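Local coordinates for chromosomal replication initiator protein dnaA (Aquifex aeolicus, PDB 1L8Q) that probably binds the replication origin in its ATP-bound form and sets off assembly of the complex that begins chromosome copying, at residues F13-G16 with E17-L21; C272-S275 with L276-A280; K209-L213 with K214-G218; K222-K225 with E226-K229. One frame throughout, in Å; residues are numbered along the deposited sequence.

Contact 1: residues F13-G16 with E17-L21. With ADP (adenosine-5'-diphosphate), chain C.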
# COMPACT_ATOMS: atom_id res chain seq x y z
N PHE A 13 -9.07 -1.68 -16.53
CA PHE A 13 -7.78 -1.22 -16.04
C PHE A 13 -7.44 0.01 -16.86
O PHE A 13 -7.30 -0.07 -18.08
CB PHE A 13 -6.71 -2.29 -16.24
CG PHE A 13 -5.39 -1.99 -15.54
CD1 PHE A 13 -5.20 -2.33 -14.21
CD2 PHE A 13 -4.35 -1.38 -16.23
CE1 PHE A 13 -3.99 -2.06 -13.58
CE2 PHE A 13 -3.14 -1.12 -15.61
CZ PHE A 13 -2.96 -1.46 -14.28
N ILE A 14 -7.37 1.16 -16.20
CA ILE A 14 -6.99 2.38 -16.88
C ILE A 14 -5.47 2.43 -17.04
O ILE A 14 -4.73 2.10 -16.12
CB ILE A 14 -7.51 3.62 -16.13
CG1 ILE A 14 -9.00 3.48 -15.87
CG2 ILE A 14 -7.23 4.89 -16.93
CD1 ILE A 14 -9.62 4.67 -15.19
N VAL A 15 -5.02 2.85 -18.21
CA VAL A 15 -3.61 2.82 -18.53
C VAL A 15 -3.01 4.22 -18.62
O VAL A 15 -3.59 5.11 -19.24
CB VAL A 15 -3.37 2.04 -19.86
CG1 VAL A 15 -1.90 2.04 -20.24
CG2 VAL A 15 -3.90 0.59 -19.73
N GLY A 16 -1.88 4.39 -17.95
CA GLY A 16 -1.13 5.63 -17.93
C GLY A 16 0.35 5.27 -18.01
O GLY A 16 0.71 4.08 -17.97
N GLU A 17 1.22 6.25 -18.10
CA GLU A 17 2.60 5.86 -18.31
C GLU A 17 3.23 5.19 -17.09
O GLU A 17 4.34 4.67 -17.15
CB GLU A 17 3.45 6.98 -18.94
CG GLU A 17 3.54 6.82 -20.48
CD GLU A 17 4.80 6.04 -20.94
OE1 GLU A 17 5.26 5.09 -20.21
OE2 GLU A 17 5.35 6.39 -22.02
N GLY A 18 2.48 5.12 -16.00
CA GLY A 18 2.99 4.52 -14.80
C GLY A 18 2.70 3.03 -14.70
O GLY A 18 3.31 2.36 -13.87
N ASN A 19 1.79 2.51 -15.53
CA ASN A 19 1.43 1.10 -15.46
C ASN A 19 1.39 0.43 -16.83
O ASN A 19 0.96 -0.71 -16.97
CB ASN A 19 0.10 0.90 -14.73
CG ASN A 19 -1.03 1.80 -15.28
OD1 ASN A 19 -2.01 2.09 -14.59
ND2 ASN A 19 -0.90 2.23 -16.53
N ARG A 20 1.85 1.17 -17.82
CA ARG A 20 1.85 0.70 -19.20
C ARG A 20 2.67 -0.58 -19.42
O ARG A 20 2.15 -1.57 -19.96
CB ARG A 20 2.37 1.81 -20.11
CG ARG A 20 1.86 1.76 -21.52
CD ARG A 20 2.47 2.81 -22.41
NE ARG A 20 2.94 2.24 -23.66
CZ ARG A 20 3.96 2.71 -24.38
NH1 ARG A 20 4.62 3.80 -23.99
NH2 ARG A 20 4.30 2.10 -25.51
N LEU A 21 3.95 -0.56 -19.01
CA LEU A 21 4.82 -1.74 -19.14
C LEU A 21 4.10 -2.98 -18.63
O LEU A 21 3.83 -3.91 -19.37
CB LEU A 21 6.09 -1.56 -18.33
CG LEU A 21 7.45 -1.88 -18.92
CD1 LEU A 21 8.40 -2.25 -17.82
CD2 LEU A 21 7.36 -2.98 -19.92
PB ADP C . -2.53 -3.36 -5.10
O1B ADP C . -2.89 -4.83 -5.35
O2B ADP C . -1.31 -2.89 -5.84
O3B ADP C . -2.58 -2.96 -3.66
PA ADP C . -5.02 -3.24 -6.24
O1A ADP C . -4.81 -4.07 -7.50
O2A ADP C . -5.52 -4.07 -5.06
O3A ADP C . -3.67 -2.52 -5.80
O5' ADP C . -5.99 -2.02 -6.56
C5' ADP C . -6.41 -1.15 -5.53
C4' ADP C . -7.71 -0.54 -6.01
O4' ADP C . -7.44 0.47 -7.00
C3' ADP C . -8.53 -1.60 -6.70
O3' ADP C . -9.89 -1.25 -6.46
C2' ADP C . -8.19 -1.40 -8.16
O2' ADP C . -9.16 -1.85 -9.10
C1' ADP C . -8.00 0.09 -8.26
N9 ADP C . -7.04 0.33 -9.35
C8 ADP C . -5.70 0.17 -9.28
N7 ADP C . -5.13 0.48 -10.49
C5 ADP C . -6.12 0.82 -11.33
C6 ADP C . -6.21 1.24 -12.73
N6 ADP C . -5.12 1.37 -13.50
N1 ADP C . -7.43 1.50 -13.23
C2 ADP C . -8.54 1.39 -12.48
N3 ADP C . -8.52 1.01 -11.19
C4 ADP C . -7.37 0.71 -10.58

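Contact 2: residues C272-S275 with L276-A280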
# COMPACT_ATOMS: atom_id res chain seq x y z
N CYS A 272 -4.39 14.22 18.58
CA CYS A 272 -5.43 14.55 17.61
C CYS A 272 -5.61 13.52 16.51
O CYS A 272 -6.44 13.71 15.62
CB CYS A 272 -5.19 15.92 17.00
SG CYS A 272 -5.40 17.28 18.15
N SER A 273 -4.84 12.43 16.56
CA SER A 273 -4.97 11.37 15.55
C SER A 273 -4.79 11.89 14.13
O SER A 273 -5.54 11.53 13.24
CB SER A 273 -6.34 10.70 15.65
OG SER A 273 -6.40 9.85 16.79
N ALA A 274 -3.81 12.77 13.95
CA ALA A 274 -3.53 13.31 12.63
C ALA A 274 -2.59 12.39 11.88
O ALA A 274 -1.65 11.84 12.44
CB ALA A 274 -2.94 14.68 12.74
N SER A 275 -2.85 12.21 10.60
CA SER A 275 -2.00 11.36 9.79
C SER A 275 -0.64 12.00 9.62
O SER A 275 -0.50 13.21 9.83
CB SER A 275 -2.64 11.09 8.43
OG SER A 275 -3.13 12.29 7.87
N LEU A 276 0.35 11.19 9.24
CA LEU A 276 1.70 11.66 8.97
C LEU A 276 1.63 12.82 8.01
O LEU A 276 2.09 13.92 8.31
CB LEU A 276 2.54 10.54 8.37
CG LEU A 276 2.67 9.24 9.17
CD1 LEU A 276 3.30 8.15 8.32
CD2 LEU A 276 3.47 9.48 10.45
N ILE A 277 1.05 12.57 6.84
CA ILE A 277 0.90 13.60 5.84
C ILE A 277 0.36 14.87 6.48
O ILE A 277 0.94 15.94 6.34
CB ILE A 277 -0.03 13.14 4.71
CG1 ILE A 277 0.52 11.87 4.06
CG2 ILE A 277 -0.17 14.24 3.66
CD1 ILE A 277 1.24 12.10 2.74
N GLU A 278 -0.75 14.73 7.22
CA GLU A 278 -1.38 15.88 7.89
C GLU A 278 -0.42 16.58 8.84
O GLU A 278 -0.32 17.80 8.83
CB GLU A 278 -2.64 15.45 8.65
CG GLU A 278 -3.92 15.49 7.82
CD GLU A 278 -5.06 14.70 8.44
OE1 GLU A 278 -4.91 14.22 9.59
OE2 GLU A 278 -6.11 14.57 7.78
N ILE A 279 0.27 15.81 9.66
CA ILE A 279 1.24 16.38 10.58
C ILE A 279 2.35 17.05 9.77
O ILE A 279 2.73 18.18 10.07
CB ILE A 279 1.83 15.29 11.49
CG1 ILE A 279 0.72 14.61 12.28
CG2 ILE A 279 2.85 15.89 12.43
CD1 ILE A 279 1.17 13.38 13.00
N ALA A 280 2.84 16.37 8.74
CA ALA A 280 3.89 16.94 7.91
C ALA A 280 3.43 18.28 7.35
O ALA A 280 4.17 19.25 7.38
CB ALA A 280 4.27 15.98 6.78

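Contact 3: residues K209-L213 with K214-G218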
# COMPACT_ATOMS: atom_id res chain seq x y z
N LYS A 209 -16.68 8.80 1.01
CA LYS A 209 -17.57 8.41 2.09
C LYS A 209 -17.85 9.63 2.96
O LYS A 209 -18.99 9.90 3.34
CB LYS A 209 -16.94 7.32 2.95
CG LYS A 209 -17.51 5.90 2.80
CD LYS A 209 -17.09 5.22 1.47
CE LYS A 209 -17.11 3.66 1.59
NZ LYS A 209 -15.78 3.09 2.02
N LEU A 210 -16.80 10.38 3.29
CA LEU A 210 -16.93 11.56 4.13
C LEU A 210 -17.69 12.65 3.40
O LEU A 210 -18.43 13.43 4.01
CB LEU A 210 -15.56 12.09 4.53
CG LEU A 210 -15.05 11.87 5.97
CD1 LEU A 210 -15.84 10.80 6.74
CD2 LEU A 210 -13.54 11.57 5.97
N ILE A 211 -17.52 12.71 2.08
CA ILE A 211 -18.22 13.75 1.33
C ILE A 211 -19.71 13.48 1.26
O ILE A 211 -20.51 14.41 1.38
CB ILE A 211 -17.62 13.93 -0.07
CG1 ILE A 211 -16.27 14.65 0.04
CG2 ILE A 211 -18.54 14.77 -0.92
CD1 ILE A 211 -15.34 14.41 -1.13
N LYS A 212 -20.10 12.21 1.09
CA LYS A 212 -21.52 11.88 1.04
C LYS A 212 -22.17 12.12 2.41
O LYS A 212 -23.37 12.37 2.50
CB LYS A 212 -21.76 10.43 0.62
CG LYS A 212 -20.95 9.97 -0.57
CD LYS A 212 -21.69 10.17 -1.85
CE LYS A 212 -22.54 8.98 -2.15
NZ LYS A 212 -23.72 9.48 -2.86
N LEU A 213 -21.38 12.02 3.46
CA LEU A 213 -21.90 12.12 4.81
C LEU A 213 -22.07 13.56 5.23
O LEU A 213 -23.12 13.95 5.71
CB LEU A 213 -20.99 11.41 5.81
CG LEU A 213 -21.45 11.58 7.27
CD1 LEU A 213 -22.73 10.79 7.57
CD2 LEU A 213 -20.33 11.18 8.26
N LYS A 214 -21.03 14.34 5.03
CA LYS A 214 -20.97 15.70 5.54
C LYS A 214 -21.14 16.75 4.46
O LYS A 214 -21.22 17.94 4.75
CB LYS A 214 -19.63 15.93 6.25
CG LYS A 214 -19.22 14.82 7.21
CD LYS A 214 -18.39 15.38 8.35
CE LYS A 214 -19.34 15.90 9.43
NZ LYS A 214 -18.75 17.01 10.19
N GLY A 215 -21.20 16.31 3.21
CA GLY A 215 -21.20 17.24 2.09
C GLY A 215 -19.75 17.65 1.79
O GLY A 215 -18.90 17.66 2.70
N PHE A 216 -19.45 17.99 0.54
CA PHE A 216 -18.07 18.36 0.22
C PHE A 216 -17.62 19.52 1.10
O PHE A 216 -16.50 19.53 1.62
CB PHE A 216 -17.91 18.72 -1.26
CG PHE A 216 -16.53 19.21 -1.61
CD1 PHE A 216 -15.44 18.36 -1.52
CD2 PHE A 216 -16.33 20.53 -2.01
CE1 PHE A 216 -14.18 18.80 -1.81
CE2 PHE A 216 -15.06 20.99 -2.33
CZ PHE A 216 -13.97 20.12 -2.23
N GLU A 217 -18.50 20.49 1.28
CA GLU A 217 -18.14 21.67 2.06
C GLU A 217 -18.13 21.41 3.58
O GLU A 217 -17.54 22.18 4.34
CB GLU A 217 -19.00 22.88 1.69
CG GLU A 217 -18.91 23.21 0.21
CD GLU A 217 -19.66 24.47 -0.18
OE1 GLU A 217 -20.61 24.85 0.52
OE2 GLU A 217 -19.30 25.08 -1.20
N GLY A 218 -18.76 20.31 3.98
CA GLY A 218 -18.75 19.88 5.36
C GLY A 218 -17.39 19.30 5.68
O GLY A 218 -16.85 19.55 6.75

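Contact 4: residues K222-K225 with E226-K229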
# COMPACT_ATOMS: atom_id res chain seq x y z
N LYS A 222 -14.71 20.57 8.39
CA LYS A 222 -14.17 19.68 9.39
C LYS A 222 -12.66 19.67 9.30
O LYS A 222 -11.97 19.76 10.32
CB LYS A 222 -14.76 18.27 9.24
CG LYS A 222 -14.32 17.27 10.32
CD LYS A 222 -14.40 17.87 11.72
CE LYS A 222 -14.36 16.79 12.81
NZ LYS A 222 -13.06 16.02 12.85
N GLU A 223 -12.13 19.59 8.08
CA GLU A 223 -10.67 19.49 7.94
C GLU A 223 -9.97 20.79 8.34
O GLU A 223 -8.87 20.78 8.86
CB GLU A 223 -10.27 18.98 6.56
CG GLU A 223 -10.50 17.50 6.43
CD GLU A 223 -10.04 16.92 5.12
OE1 GLU A 223 -9.85 17.70 4.15
OE2 GLU A 223 -9.88 15.69 5.06
N ARG A 224 -10.66 21.90 8.13
CA ARG A 224 -10.11 23.20 8.53
C ARG A 224 -10.00 23.26 10.04
O ARG A 224 -9.00 23.72 10.59
CB ARG A 224 -11.04 24.31 8.07
CG ARG A 224 -10.34 25.58 7.75
CD ARG A 224 -11.24 26.79 7.78
NE ARG A 224 -12.66 26.51 7.50
CZ ARG A 224 -13.21 26.54 6.27
NH1 ARG A 224 -12.46 26.80 5.21
NH2 ARG A 224 -14.51 26.30 6.11
N LYS A 225 -11.06 22.80 10.70
CA LYS A 225 -11.07 22.73 12.14
C LYS A 225 -9.95 21.82 12.66
O LYS A 225 -9.26 22.17 13.61
CB LYS A 225 -12.41 22.24 12.63
CG LYS A 225 -13.41 23.34 12.94
CD LYS A 225 -14.01 23.09 14.34
CE LYS A 225 -15.45 23.58 14.47
NZ LYS A 225 -15.99 23.38 15.85
N GLU A 226 -9.76 20.68 12.02
CA GLU A 226 -8.68 19.80 12.42
C GLU A 226 -7.34 20.53 12.33
O GLU A 226 -6.54 20.49 13.28
CB GLU A 226 -8.69 18.51 11.62
CG GLU A 226 -9.82 17.58 11.99
CD GLU A 226 -10.09 16.52 10.93
OE1 GLU A 226 -9.24 16.37 10.00
OE2 GLU A 226 -11.14 15.84 11.03
N ARG A 227 -7.10 21.21 11.22
CA ARG A 227 -5.85 21.98 11.07
C ARG A 227 -5.69 23.03 12.17
O ARG A 227 -4.57 23.24 12.66
CB ARG A 227 -5.74 22.64 9.71
CG ARG A 227 -5.56 21.65 8.58
CD ARG A 227 -5.15 22.27 7.26
NE ARG A 227 -6.16 23.16 6.72
CZ ARG A 227 -7.17 22.76 5.93
NH1 ARG A 227 -7.30 21.48 5.61
NH2 ARG A 227 -8.03 23.65 5.48
N ASP A 228 -6.79 23.67 12.55
CA ASP A 228 -6.74 24.68 13.60
C ASP A 228 -6.27 24.03 14.88
O ASP A 228 -5.44 24.59 15.60
CB ASP A 228 -8.12 25.30 13.84
CG ASP A 228 -8.57 26.24 12.71
OD1 ASP A 228 -7.73 26.68 11.88
OD2 ASP A 228 -9.77 26.59 12.58
N LYS A 229 -6.81 22.86 15.17
CA LYS A 229 -6.45 22.20 16.41
C LYS A 229 -4.96 21.86 16.45
O LYS A 229 -4.31 22.05 17.46
CB LYS A 229 -7.31 20.97 16.65
CG LYS A 229 -8.72 21.29 17.11
CD LYS A 229 -9.44 20.01 17.51
CE LYS A 229 -10.86 20.29 17.96
NZ LYS A 229 -11.79 19.91 16.91
O HOH W 1 -11.97 18.51 14.64

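Contact 1: residues F13-G16 with E17-L21
Phe13 lays its ring beside Asn19: the CE2 and CZ corner meets the asparagine from its CB outward, CE2 standing 3.6 Å from Asn19 CG, with the ring and amide planes 49° apart. Phe13 is brought there by a first torsion that sets CG anti to the backbone N (chi1 -170°). One ring face receives the adenine amino group of ADP, N6 sitting 3.5 Å above the plane over the ring centre, while His52 meets the same ring edge-to-face. Next in the chain, Ile14 reads the base edge with its backbone alone: its N donates to ADP N1 (3.0 Å), and ADP N6 donates back to Ile14 O (2.7 Å). The Ile14 side chain turns instead to helix 168-181. Behind this pair the chain bends round into helix 20-31. Asn19 N donates to Gly16 O (3.1 Å, N-H...O 166°), closing the turn just before the helix begins. Farther out, Val15 CG1 rests 4.0 Å from Arg20 CG, and the guanidinium reaches Glu24 in a salt bridge, with a weak second one to Glu17. This is the adenine end of the AAA+ nucleotide site, whose P-loop grips the phosphates.

Contact 2: residues C272-S275 with L276-A280
The backbone leaves helix 258-272 through Ser273, which has a positive phi of 56°, runs extended through Ala274 and Ser275, and then winds into helix 276-282, with Ser275 at its N-cap. Ser275 and Glu278 form a capping box. In one direction Glu278 N donates to Ser275 OG, a weak bond at 3.5 Å; in the other, Ser275 N gives its hydrogen to Glu278 OE1 at 3.1 Å. A chi1 of 46°, with OG between the backbone N and the carbonyl carbon, turns the serine hydroxyl toward the amide of Glu278. The glutamate, extended beyond CG, reaches back to the N-cap residue and presents OE1 to the amide from above the carboxylate plane, 42° out of it. The helix N-terminus would favour the charged carboxylate, though the carboxylate of Glu226 close by may partly offset this. Were Glu278 replaced by an alanine, the Ser275 amide would probably be left without this acceptor and the box with only its weak half. Ser275 O also begins the helical series, accepting from Ile279 N at 2.7 Å. Helix 276-282 and helix 290-300 are consistent with the helix-turn-helix of the DNA-binding domain, and Leu276 touches Val291 and Ile292 of the second helix. Ile279 packs on Met265 and Cys268 of helix 258-272, and Ala274 on Leu230 of helix 216-241. Across the cap, Ala274 CB meets Ile279 CG1 at 3.7 Å.

Contact 3: residues K209-L213 with K214-G218
Ile211 and Phe216 carry the apolar part of this helix-to-helix turn, running alongside each other in the same direction. Ile211 CD1 stands at the edge of the phenylalanine ring, near its plane, 4.0 Å from Phe216 CD1. The other branch, CG2, approaches the start of the new helix at 3.7 Å from Phe216 N. Phe216 keeps its ring alongside because CG is anti to the backbone N (chi1 175°), which sets it beside the isoleucine. Leu219, one turn farther on, touches both Ile211 and Leu210, and Leu184 from a nearby loop adds to the cover on Ile211. Cutting Ile211 back to an alanine would probably open a gap beside the Phe216 ring and leave that ring freer to turn.

The polar interactions belong to the backbone. Lys214 N donates to Leu210 O at 2.9 Å, the last well-formed bond of helix 201-214. Gly215 N gives a second, weak one to Ile211 O, bent to 125°. The CB-CG part of Lys214 lies by this helix end, CG 3.6 Å from Leu210 O, before the chain leads away. Lys212 turns away to bond Phe182 O.

Conformation makes the break. Gly215 has a positive phi of 82°, where any CB would collide with the carbonyl O of Lys214; glycine lets the chain end one helix and N-cap the next without a longer loop. Two helices are thus joined by a single glycine, placed where the AAA+ region is taken to pass into the DNA-binding domain IV.

Contact 4: residues K222-K225 with E226-K229
Lys222 and Glu226, one helical turn apart, are joined by a salt bridge: Lys222 NZ donates to Glu226 OE2 at 2.7 Å, where OE2 offers its anti lone pair, the one away from the other oxygen. The lysine leaves with CG anti to the backbone N (chi1 -176°), then bends at chi2 and chi4 to bring its ammonium across the extended glutamate. A water accepts from Lys229 NZ at 2.7 Å and, weakly, from Lys222 NZ, so it sits between two like charges 5.8 Å apart.

On another side of the helix the Arg227 guanidinium folds back, bent at chi3, and lays one face over the preceding turn. Glu223 O lies 3.6 Å above that plane and Arg224 CA 3.7 Å, both nearer the edge of the group than its centre. Glu223 itself points elsewhere: Tyr193 and Lys207 hold its two carboxylate oxygens.

Beneath the side chains, regular i to i+4 backbone bonds fix the spacing, among them Arg227 N to Glu223 O (3.0 Å) and Lys229 N to Lys225 O (3.0 Å). Helix 216-241 is thus strongly charged here, and with so much of it at the surface, solvent probably screens the neighbouring like charges while the salt bridge offsets one lysine.

Overall arrangement
Contact 1 belongs to the AAA+ nucleotide site and lies apart from the others, its nearest atoms about 18 Å from contact 3. Contacts 1 and 2 are partly buried and each leads a loop into a helix, but one serves a ligand and the other a capping box. Contacts 3 and 4 are at the surface and share helix 216-241: contact 3 makes its start with apolar packing and glycine, contact 4 carries charges farther along. They meet where Lys214 NZ lies 4.3 Å from Lys222 CB. Contact 2 comes close to contact 4 through two carboxylates, Glu278 OE2 and Glu226 OE1 being 4.2 Å apart, a proximity likely to be mildly unfavourable if both are charged.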